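Local coordinates for conserved hypothetical protein (Pyrococcus furiosus, PDB 1VK1) that is of unconfirmed function but probably binds ATP and acts as a kinase, joining a ParB-like N-terminal domain to one related to the L-serine kinase SerK, at residues L90-D94 and E95-V99; H72-A75 and G76-L80; V33-E36 and L37-I41. All blocks are in the same frame, centred on the assembly; numbering follows the deposited sequence. Where two conformers were deposited one is given.

Contact 1: L90-D94 and E95-V99; sequences LDYFD and EGVKV
V97 packs its isopropyl group into the bend made by D91, Y92 and D94. CB of V97 lies 3.6 Å from O of Y92, while CG2 reaches to 3.7 Å from O of D91. CG1, anti to the backbone N (chi1 178°), approaches the Y92 ring, 4.1 Å from its CD1; the two side chains cross at about a right angle. This is the dense, buried side: the Y92 hydroxyl is held by H225, and K205 sends its NZ to the backbone oxygens of both Y92 and V97. Two type I turns in succession, D91 to D94 and D94 to V97, carry the chain from strand 84-90 into strand 98-105. V97 N closes the second turn on D94 O at 3.1 Å. In the first, OD1 of D91 accepts from F93 N, an Asx turn. The outer side is looser and faces solvent. There OD2 of D94 takes the N-H of G96 (2.9 Å) on its anti side, 18° out of the carboxylate plane. A water donates to O of F93; E95 turns away and is modelled in two conformers, so the link from that water to its OE2 is tentative.

Contact 2: H72-A75 and G76-L80; sequences HRWA and GLQKL. With PO4 (phosphate ion), chain B.
Four consecutive backbone bonds, from G76 N to H72 O through to K79 N to A75 O, all 2.8 to 2.9 Å long, give this part of helix 71-80 its alpha-helical spacing. One turn apart on the same flank, W74 and Q78 meet through a flat amide laid over a flat ring. The Q78 amide lies above one face of the indole, offset toward the rim, its plane 30° from that of the ring. NE2 of Q78 comes 3.5 Å from CZ2 of W74, above the benzo half, while CD sits nearer to NE1. The tryptophan reaches that place with CG anti to the backbone N (chi1 162°), and its rotation is fixed by NE1, which is hydrogen-bonded to O of L23. On another flank L77 leans back over the preceding turn, CG 3.2 Å from O of R73. The R73 guanidinium runs toward the start of the helix, where NH2 forms a salt bridge with D69 and also bonds O of P53. At this same end H72 grips one phosphate oxygen twice: O2 is 3.0 Å from its backbone N and 2.6 Å from ND1, the latter in the plane of the imidazole. NE2 on the far side of the ring bonds V33 N, which leaves ND1 as the nitrogen that donates to the phosphate. G70 N and H71 ND1 also bond the ion, which probably came from the crystallisation liquor. An anion seated on a helix N-terminus by backbone N-H groups and histidines is consistent with a nucleotide-phosphate site, as found at the equivalent place in the ParB and sulfiredoxin clan.

Contact 3: V33-E36 and L37-I41; sequences VQRE and LEDFI
Q34 and E38 meet across the first turn of helix 34-47 with their flat ends turned almost square to each other, amide and carboxylate planes 76° apart. NE2 of Q34 gives its hydrogen to OE2 of E38 over 2.9 Å; the oxygen lies close to the amide plane, but the donor comes in from above the carboxylate, 46° out of its plane. Both chains are extended beyond CG, and E38, with CG beside its own backbone N (chi1 -68°), reaches back along the helix to the glutamine. With an alanine in place of E38, the Q34 amide would probably lose this acceptor and its end would be freer to swing. R35 and D39 form the next such pair, but they lie side by side and point the same way. CG of R35 is 3.7 Å from OD2 of D39, and the charged ends do not touch but are bridged by a water: NH1 of R35 donates to it at 3.1 Å, and it donates to OD2 of D39 at 3.0 Å. Another part of the guanidinium is engaged elsewhere: NE makes a salt bridge with D169, while D166 accepts from the backbone N of Q34. Acidic side chains on the first turns of a helix are likely to be favoured by its dipole, and here one direct and one water-mediated link add to the backbone bonds that hold that end of the helix.

Along the chain the order is contact 3, contact 2, contact 1, all within the ParB-like N-terminal domain. Contacts 2 and 3 are neighbours, their centres about 9 Å apart, because helix 34-47 packs directly against helix 71-80; CE2 of F40 lies 3.5 Å from O of R73. Contact 1 stands apart, its centre about 25 Å from that of contact 2 and 27 Å from that of contact 3, and across the chain's centre from the latter. It follows strand 84-90 of the mixed sheet and leads into the antiparallel sheet of strand 98-105. Contact 2 thus carries the phosphate-binding end of its helix, contact 3 backs it from the neighbouring helix through V33, and contact 1 joins two sheets.

Contact 1: L90-D94 and E95-V99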
ATOM      1  N   LEU A  90      18.236   1.040  -0.652  1.00 13.36           N
ATOM      2  CA  LEU A  90      18.223   2.028   0.411  1.00 15.02           C
ATOM      3  C   LEU A  90      18.785   1.427   1.694  1.00 14.56           C
ATOM      4  O   LEU A  90      18.726   0.206   1.903  1.00 17.48           O
ATOM      5  CB  LEU A  90      16.753   2.409   0.710  1.00 16.09           C
ATOM      6  CG  LEU A  90      15.873   2.910  -0.405  1.00 18.44           C
ATOM      7  CD1 LEU A  90      14.443   3.084   0.083  1.00 18.93           C
ATOM      8  CD2 LEU A  90      16.388   4.213  -0.944  1.00 19.39           C
ATOM      9  N   ASP A  91      19.313   2.288   2.567  1.00 18.21           N
ATOM     10  CA  ASP A  91      19.525   1.930   3.965  1.00 20.72           C
ATOM     11  C   ASP A  91      18.225   2.282   4.674  1.00 18.53           C
ATOM     12  O   ASP A  91      17.926   3.449   4.860  1.00 20.95           O
ATOM     13  CB  ASP A  91      20.703   2.713   4.555  1.00 25.29           C
ATOM     14  CG  ASP A  91      20.855   2.512   6.077  1.00 29.94           C
ATOM     15  OD1 ASP A  91      20.069   1.722   6.689  1.00 32.22           O
ATOM     16  OD2 ASP A  91      21.734   3.110   6.737  1.00 33.85           O
ATOM     17  N   TYR A  92      17.474   1.268   5.058  1.00 16.98           N
ATOM     18  CA  TYR A  92      16.110   1.480   5.548  1.00 15.96           C
ATOM     19  C   TYR A  92      16.081   2.365   6.806  1.00 16.15           C
ATOM     20  O   TYR A  92      15.171   3.163   6.975  1.00 16.17           O
ATOM     21  CB  TYR A  92      15.441   0.146   5.815  1.00 14.23           C
ATOM     22  CG  TYR A  92      13.945   0.250   5.967  1.00 13.49           C
ATOM     23  CD1 TYR A  92      13.153   0.858   4.965  1.00 14.67           C
ATOM     24  CD2 TYR A  92      13.302  -0.263   7.074  1.00 13.79           C
ATOM     25  CE1 TYR A  92      11.773   0.955   5.099  1.00 12.60           C
ATOM     26  CE2 TYR A  92      11.933  -0.170   7.203  1.00 13.68           C
ATOM     27  CZ  TYR A  92      11.169   0.446   6.212  1.00 12.10           C
ATOM     28  OH  TYR A  92       9.806   0.539   6.339  1.00 13.35           O
ATOM     29  N   PHE A  93      17.109   2.258   7.656  1.00 16.56           N
ATOM     30  CA  PHE A  93      17.106   2.975   8.950  1.00 17.46           C
ATOM     31  C   PHE A  93      17.856   4.286   8.909  1.00 20.07           C
ATOM     32  O   PHE A  93      18.084   4.915   9.935  1.00 21.76           O
ATOM     33  CB  PHE A  93      17.546   2.036  10.060  1.00 18.27           C
ATOM     34  CG  PHE A  93      16.529   0.978  10.345  1.00 17.43           C
ATOM     35  CD1 PHE A  93      15.321   1.310  10.981  1.00 18.13           C
ATOM     36  CD2 PHE A  93      16.725  -0.331   9.930  1.00 19.40           C
ATOM     37  CE1 PHE A  93      14.359   0.360  11.224  1.00 18.75           C
ATOM     38  CE2 PHE A  93      15.746  -1.297  10.174  1.00 20.00           C
ATOM     39  CZ  PHE A  93      14.568  -0.947  10.828  1.00 19.64           C
ATOM     40  N   ASP A  94      18.170   4.734   7.706  1.00 19.39           N
ATOM     41  CA  ASP A  94      18.584   6.092   7.500  1.00 21.73           C
ATOM     42  C   ASP A  94      17.406   7.010   7.852  1.00 20.87           C
ATOM     43  O   ASP A  94      16.253   6.715   7.480  1.00 19.59           O
ATOM     44  CB  ASP A  94      19.011   6.284   6.045  1.00 25.18           C
ATOM     45  CG  ASP A  94      19.652   7.621   5.799  1.00 29.01           C
ATOM     46  OD1 ASP A  94      20.895   7.663   5.693  1.00 32.96           O
ATOM     47  OD2 ASP A  94      19.006   8.687   5.706  1.00 30.15           O
ATOM     48  N   GLU A  95      17.681   8.109   8.559  1.00 21.56           N
ATOM     49  CA  GLU A  95      16.635   9.048   8.997  1.00 22.23           C
ATOM     50  C   GLU A  95      15.875   9.707   7.838  1.00 20.64           C
ATOM     51  O   GLU A  95      14.755  10.171   8.015  1.00 23.17           O
ATOM     52  CB  GLU A  95      17.213  10.121   9.948  0.50 23.85           C
ATOM     53  CG  GLU A  95      17.385   9.644  11.383  0.50 26.27           C
ATOM     54  CD  GLU A  95      16.058   9.357  12.066  0.50 27.92           C
ATOM     55  OE1 GLU A  95      15.248  10.300  12.238  0.50 29.63           O
ATOM     56  OE2 GLU A  95      15.820   8.191  12.427  0.50 29.01           O
ATOM     57  N   GLY A  96      16.500   9.746   6.671  1.00 20.24           N
ATOM     58  CA  GLY A  96      15.887  10.297   5.480  1.00 19.84           C
ATOM     59  C   GLY A  96      14.729   9.464   4.929  1.00 19.12           C
ATOM     60  O   GLY A  96      13.909   9.998   4.191  1.00 20.49           O
ATOM     61  N   VAL A  97      14.679   8.158   5.275  1.00 17.40           N
ATOM     62  CA  VAL A  97      13.593   7.261   4.851  1.00 15.24           C
ATOM     63  C   VAL A  97      12.488   7.405   5.885  1.00 15.87           C
ATOM     64  O   VAL A  97      12.699   7.122   7.066  1.00 16.54           O
ATOM     65  CB  VAL A  97      14.075   5.800   4.764  1.00 16.77           C
ATOM     66  CG1 VAL A  97      12.929   4.875   4.362  1.00 16.55           C
ATOM     67  CG2 VAL A  97      15.217   5.676   3.769  1.00 18.65           C
ATOM     68  N   LYS A  98      11.329   7.902   5.465  1.00 16.83           N
ATOM     69  CA  LYS A  98      10.178   8.053   6.365  1.00 17.15           C
ATOM     70  C   LYS A  98       9.025   7.188   5.900  1.00 15.75           C
ATOM     71  O   LYS A  98       8.852   6.955   4.702  1.00 16.70           O
ATOM     72  CB  LYS A  98       9.710   9.481   6.394  1.00 18.03           C
ATOM     73  N   VAL A  99       8.237   6.714   6.838  1.00 14.10           N
ATOM     74  CA  VAL A  99       7.074   5.901   6.526  1.00 13.10           C
ATOM     75  C   VAL A  99       5.812   6.510   7.114  1.00 13.46           C
ATOM     76  O   VAL A  99       5.795   6.971   8.261  1.00 17.10           O
ATOM     77  CB  VAL A  99       7.275   4.424   6.949  1.00 13.88           C
ATOM     78  CG1 VAL A  99       7.281   4.258   8.417  1.00 15.18           C
ATOM     79  CG2 VAL A  99       6.211   3.529   6.326  1.00 14.55           C
TER
HETATM   80  O   HOH W   1      15.425   5.863  10.967  1.00 23.34           O

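Contact 2: H72-A75 and G76-L80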
ATOM      1  N   HIS A  72       3.124  -4.001  -6.223  1.00  8.30           N
ATOM      2  CA  HIS A  72       2.316  -4.325  -7.386  1.00  8.78           C
ATOM      3  C   HIS A  72       3.170  -4.534  -8.618  1.00  8.49           C
ATOM      4  O   HIS A  72       2.855  -5.408  -9.447  1.00  9.72           O
ATOM      5  CB  HIS A  72       1.209  -3.290  -7.596  1.00  9.40           C
ATOM      6  CG  HIS A  72       0.216  -3.274  -6.481  1.00  9.40           C
ATOM      7  ND1 HIS A  72       0.406  -2.553  -5.325  1.00  9.68           N
ATOM      8  CD2 HIS A  72      -0.948  -3.938  -6.328  1.00 10.47           C
ATOM      9  CE1 HIS A  72      -0.630  -2.766  -4.524  1.00 10.70           C
ATOM     10  NE2 HIS A  72      -1.462  -3.598  -5.111  1.00 11.59           N
ATOM     11  N   ARG A  73       4.251  -3.768  -8.741  1.00  8.45           N
ATOM     12  CA  ARG A  73       5.227  -3.961  -9.818  1.00  9.11           C
ATOM     13  C   ARG A  73       5.931  -5.306  -9.729  1.00  8.90           C
ATOM     14  O   ARG A  73       6.012  -6.051 -10.710  1.00  9.31           O
ATOM     15  CB  ARG A  73       6.248  -2.810  -9.805  1.00 10.62           C
ATOM     16  CG  ARG A  73       5.586  -1.450 -10.068  1.00 13.58           C
ATOM     17  CD  ARG A  73       6.504  -0.270 -10.313  1.00 15.04           C
ATOM     18  NE  ARG A  73       7.432   0.106  -9.281  1.00 19.51           N
ATOM     19  CZ  ARG A  73       7.171   0.866  -8.195  1.00 17.94           C
ATOM     20  NH1 ARG A  73       5.942   1.265  -7.873  1.00 21.19           N
ATOM     21  NH2 ARG A  73       8.166   1.177  -7.412  1.00 20.53           N
ATOM     22  N   TRP A  74       6.396  -5.663  -8.536  1.00  8.64           N
ATOM     23  CA  TRP A  74       7.024  -6.964  -8.303  1.00  8.80           C
ATOM     24  C   TRP A  74       6.066  -8.106  -8.595  1.00  8.83           C
ATOM     25  O   TRP A  74       6.400  -9.042  -9.335  1.00  9.61           O
ATOM     26  CB  TRP A  74       7.524  -7.025  -6.841  1.00  9.59           C
ATOM     27  CG  TRP A  74       7.814  -8.380  -6.300  1.00  8.91           C
ATOM     28  CD1 TRP A  74       8.944  -9.123  -6.477  1.00  9.91           C
ATOM     29  CD2 TRP A  74       6.994  -9.113  -5.392  1.00  9.60           C
ATOM     30  NE1 TRP A  74       8.846 -10.300  -5.762  1.00 10.42           N
ATOM     31  CE2 TRP A  74       7.659 -10.308  -5.087  1.00 10.29           C
ATOM     32  CE3 TRP A  74       5.746  -8.871  -4.786  1.00 10.59           C
ATOM     33  CZ2 TRP A  74       7.118 -11.259  -4.199  1.00 12.03           C
ATOM     34  CZ3 TRP A  74       5.217  -9.808  -3.932  1.00 12.33           C
ATOM     35  CH2 TRP A  74       5.903 -10.979  -3.643  1.00 12.78           C
ATOM     36  N   ALA A  75       4.862  -8.028  -8.053  1.00  8.64           N
ATOM     37  CA  ALA A  75       3.909  -9.103  -8.212  1.00  9.59           C
ATOM     38  C   ALA A  75       3.447  -9.211  -9.667  1.00  8.89           C
ATOM     39  O   ALA A  75       3.252 -10.316 -10.179  1.00 10.02           O
ATOM     40  CB  ALA A  75       2.712  -8.902  -7.276  1.00 10.11           C
ATOM     41  N   GLY A  76       3.272  -8.074 -10.341  1.00  8.78           N
ATOM     42  CA  GLY A  76       2.885  -8.093 -11.739  1.00  9.42           C
ATOM     43  C   GLY A  76       3.961  -8.696 -12.621  1.00  9.42           C
ATOM     44  O   GLY A  76       3.672  -9.506 -13.508  1.00 10.34           O
ATOM     45  N   LEU A  77       5.206  -8.331 -12.369  1.00  9.22           N
ATOM     46  CA  LEU A  77       6.311  -8.904 -13.107  1.00  9.69           C
ATOM     47  C   LEU A  77       6.427 -10.406 -12.863  1.00 10.15           C
ATOM     48  O   LEU A  77       6.695 -11.163 -13.797  1.00 11.32           O
ATOM     49  CB  LEU A  77       7.621  -8.192 -12.761  1.00  9.61           C
ATOM     50  CG  LEU A  77       7.791  -6.772 -13.310  1.00  9.28           C
ATOM     51  CD1 LEU A  77       9.077  -6.192 -12.787  1.00 10.60           C
ATOM     52  CD2 LEU A  77       7.699  -6.693 -14.849  1.00 10.52           C
ATOM     53  N   GLN A  78       6.260 -10.841 -11.624  1.00 10.17           N
ATOM     54  CA  GLN A  78       6.285 -12.270 -11.340  1.00 12.80           C
ATOM     55  C   GLN A  78       5.167 -12.979 -12.083  1.00 12.60           C
ATOM     56  O   GLN A  78       5.394 -14.037 -12.686  1.00 14.16           O
ATOM     57  CB  GLN A  78       6.232 -12.567  -9.833  1.00 13.46           C
ATOM     58  CG  GLN A  78       7.578 -12.239  -9.131  1.00 15.11           C
ATOM     59  CD  GLN A  78       7.847 -13.040  -7.912  1.00 17.86           C
ATOM     60  OE1 GLN A  78       8.981 -13.507  -7.680  1.00 17.76           O
ATOM     61  NE2 GLN A  78       6.860 -13.166  -7.097  1.00 17.09           N
ATOM     62  N   LYS A  79       3.973 -12.398 -12.085  1.00 11.82           N
ATOM     63  CA  LYS A  79       2.828 -13.004 -12.787  1.00 12.95           C
ATOM     64  C   LYS A  79       3.100 -13.117 -14.285  1.00 12.76           C
ATOM     65  O   LYS A  79       2.687 -14.104 -14.929  1.00 14.70           O
ATOM     66  CB  LYS A  79       1.570 -12.204 -12.528  1.00 13.57           C
ATOM     67  CG  LYS A  79       0.329 -12.811 -13.102  1.00 17.74           C
ATOM     68  CD  LYS A  79      -0.888 -12.200 -12.492  1.00 19.90           C
ATOM     69  CE  LYS A  79      -2.142 -12.705 -13.179  1.00 22.41           C
ATOM     70  NZ  LYS A  79      -3.368 -12.195 -12.518  1.00 23.67           N
ATOM     71  N   LEU A  80       3.801 -12.136 -14.848  1.00 12.05           N
ATOM     72  CA  LEU A  80       4.147 -12.141 -16.272  1.00 12.38           C
ATOM     73  C   LEU A  80       5.292 -13.097 -16.616  1.00 13.03           C
ATOM     74  O   LEU A  80       5.574 -13.333 -17.796  1.00 14.78           O
ATOM     75  CB  LEU A  80       4.529 -10.735 -16.715  1.00 11.97           C
ATOM     76  CG  LEU A  80       3.356  -9.756 -16.818  1.00 12.52           C
ATOM     77  CD1 LEU A  80       3.844  -8.325 -16.938  1.00 13.56           C
ATOM     78  CD2 LEU A  80       2.449 -10.105 -17.985  1.00 14.17           C
TER
HETATM   79  P   PO4 B 301       2.990  -0.799  -3.317  1.00 14.39           P
HETATM   80  O1  PO4 B 301       2.005  -1.627  -2.307  1.00 14.94           O
HETATM   81  O2  PO4 B 301       2.734  -1.433  -4.745  1.00 13.41           O
HETATM   82  O3  PO4 B 301       2.577   0.630  -3.279  1.00 15.29           O
HETATM   83  O4  PO4 B 301       4.424  -1.020  -2.878  1.00  8.85           O

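Contact 3: V33-E36 and L37-I41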
ATOM      1  N   VAL A  33      -3.765  -4.812  -3.918  1.00 11.38           N
ATOM      2  CA  VAL A  33      -5.093  -4.375  -4.394  1.00 12.29           C
ATOM      3  C   VAL A  33      -5.253  -4.908  -5.820  1.00 11.57           C
ATOM      4  O   VAL A  33      -4.403  -4.648  -6.690  1.00 11.38           O
ATOM      5  CB  VAL A  33      -5.197  -2.854  -4.409  1.00 13.46           C
ATOM      6  CG1 VAL A  33      -6.577  -2.418  -4.883  1.00 16.01           C
ATOM      7  CG2 VAL A  33      -4.880  -2.280  -3.035  1.00 13.90           C
ATOM      8  N   GLN A  34      -6.296  -5.696  -6.073  1.00 11.76           N
ATOM      9  CA  GLN A  34      -6.438  -6.338  -7.379  1.00 11.83           C
ATOM     10  C   GLN A  34      -6.404  -5.327  -8.534  1.00 11.76           C
ATOM     11  O   GLN A  34      -5.735  -5.559  -9.546  1.00 11.60           O
ATOM     12  CB  GLN A  34      -7.717  -7.187  -7.445  1.00 13.64           C
ATOM     13  CG  GLN A  34      -7.864  -7.942  -8.760  1.00 16.71           C
ATOM     14  CD  GLN A  34      -9.036  -8.904  -8.788  1.00 21.07           C
ATOM     15  OE1 GLN A  34      -9.581  -9.267  -7.748  1.00 22.64           O
ATOM     16  NE2 GLN A  34      -9.407  -9.339  -9.985  1.00 23.55           N
ATOM     17  N   ARG A  35      -7.092  -4.206  -8.383  1.00 11.58           N
ATOM     18  CA  ARG A  35      -7.132  -3.225  -9.449  1.00 12.20           C
ATOM     19  C   ARG A  35      -5.750  -2.672  -9.749  1.00 10.77           C
ATOM     20  O   ARG A  35      -5.396  -2.456 -10.904  1.00 11.82           O
ATOM     21  CB  ARG A  35      -8.091  -2.096  -9.095  1.00 13.39           C
ATOM     22  CG  ARG A  35      -8.261  -1.056 -10.198  1.00 15.09           C
ATOM     23  CD  ARG A  35      -9.365  -0.062  -9.904  1.00 16.31           C
ATOM     24  NE  ARG A  35     -10.658  -0.689  -9.651  1.00 17.12           N
ATOM     25  CZ  ARG A  35     -11.441  -1.225 -10.570  1.00 17.96           C
ATOM     26  NH1 ARG A  35     -11.101  -1.216 -11.859  1.00 19.23           N
ATOM     27  NH2 ARG A  35     -12.596  -1.761 -10.220  1.00 18.59           N
ATOM     28  N   GLU A  36      -4.962  -2.428  -8.711  1.00 11.39           N
ATOM     29  CA  GLU A  36      -3.611  -1.897  -8.902  1.00 11.51           C
ATOM     30  C   GLU A  36      -2.678  -2.914  -9.583  1.00 10.41           C
ATOM     31  O   GLU A  36      -1.841  -2.545 -10.407  1.00 11.60           O
ATOM     32  CB  GLU A  36      -3.035  -1.416  -7.564  0.60 14.21           C
ATOM     33  CG  GLU A  36      -3.478  -0.006  -7.181  0.60 17.20           C
ATOM     34  CD  GLU A  36      -2.851   1.039  -8.070  0.60 21.54           C
ATOM     35  OE1 GLU A  36      -1.610   1.017  -8.235  0.60 25.72           O
ATOM     36  OE2 GLU A  36      -3.593   1.879  -8.608  0.60 27.95           O
ATOM     37  N   LEU A  37      -2.838  -4.187  -9.249  1.00  9.89           N
ATOM     38  CA  LEU A  37      -2.070  -5.241  -9.876  1.00 10.06           C
ATOM     39  C   LEU A  37      -2.400  -5.337 -11.361  1.00  9.34           C
ATOM     40  O   LEU A  37      -1.509  -5.351 -12.216  1.00  9.87           O
ATOM     41  CB  LEU A  37      -2.365  -6.565  -9.177  1.00 10.27           C
ATOM     42  CG  LEU A  37      -1.690  -7.775  -9.804  1.00 10.34           C
ATOM     43  CD1 LEU A  37      -0.198  -7.705  -9.763  1.00 11.38           C
ATOM     44  CD2 LEU A  37      -2.166  -9.046  -9.127  1.00 12.85           C
ATOM     45  N   GLU A  38      -3.683  -5.380 -11.664  1.00  9.80           N
ATOM     46  CA  GLU A  38      -4.128  -5.519 -13.046  1.00 10.99           C
ATOM     47  C   GLU A  38      -3.794  -4.288 -13.873  1.00 11.59           C
ATOM     48  O   GLU A  38      -3.377  -4.411 -15.019  1.00 11.60           O
ATOM     49  CB  GLU A  38      -5.630  -5.844 -13.089  1.00 12.47           C
ATOM     50  CG  GLU A  38      -5.913  -7.234 -12.523  1.00 15.69           C
ATOM     51  CD  GLU A  38      -7.374  -7.667 -12.557  1.00 18.59           C
ATOM     52  OE1 GLU A  38      -8.235  -6.871 -12.922  1.00 20.70           O
ATOM     53  OE2 GLU A  38      -7.627  -8.824 -12.184  1.00 23.34           O
ATOM     54  N   ASP A  39      -3.932  -3.094 -13.293  1.00 11.74           N
ATOM     55  CA  ASP A  39      -3.566  -1.885 -13.988  1.00 12.11           C
ATOM     56  C   ASP A  39      -2.065  -1.840 -14.316  1.00 11.29           C
ATOM     57  O   ASP A  39      -1.690  -1.429 -15.422  1.00 12.14           O
ATOM     58  CB  ASP A  39      -3.972  -0.653 -13.186  1.00 14.09           C
ATOM     59  CG  ASP A  39      -5.470  -0.353 -13.255  1.00 16.69           C
ATOM     60  OD1 ASP A  39      -6.223  -1.020 -13.994  1.00 18.03           O
ATOM     61  OD2 ASP A  39      -5.961   0.560 -12.589  1.00 19.93           O
ATOM     62  N   PHE A  40      -1.213  -2.232 -13.367  1.00 10.25           N
ATOM     63  CA  PHE A  40       0.213  -2.273 -13.631  1.00 10.66           C
ATOM     64  C   PHE A  40       0.494  -3.226 -14.809  1.00 10.00           C
ATOM     65  O   PHE A  40       1.250  -2.901 -15.731  1.00  9.92           O
ATOM     66  CB  PHE A  40       1.044  -2.711 -12.420  1.00 10.59           C
ATOM     67  CG  PHE A  40       2.447  -3.068 -12.804  1.00 10.40           C
ATOM     68  CD1 PHE A  40       3.358  -2.083 -13.143  1.00 11.66           C
ATOM     69  CD2 PHE A  40       2.830  -4.380 -12.927  1.00 10.38           C
ATOM     70  CE1 PHE A  40       4.640  -2.416 -13.567  1.00 12.69           C
ATOM     71  CE2 PHE A  40       4.109  -4.708 -13.360  1.00 11.04           C
ATOM     72  CZ  PHE A  40       4.992  -3.723 -13.698  1.00 11.91           C
ATOM     73  N   ILE A  41      -0.094  -4.424 -14.763  1.00  9.57           N
ATOM     74  CA  ILE A  41       0.170  -5.408 -15.820  1.00 10.02           C
ATOM     75  C   ILE A  41      -0.264  -4.853 -17.179  1.00 10.36           C
ATOM     76  O   ILE A  41       0.457  -4.972 -18.158  1.00 11.40           O
ATOM     77  CB  ILE A  41      -0.503  -6.742 -15.501  1.00 10.58           C
ATOM     78  CG1 ILE A  41       0.204  -7.417 -14.324  1.00 11.39           C
ATOM     79  CG2 ILE A  41      -0.520  -7.655 -16.730  1.00 11.76           C
ATOM     80  CD1 ILE A  41      -0.553  -8.582 -13.743  1.00 12.76           C
TER
HETATM   81  O   HOH W   2      -8.865   0.426 -13.180  1.00 25.64           O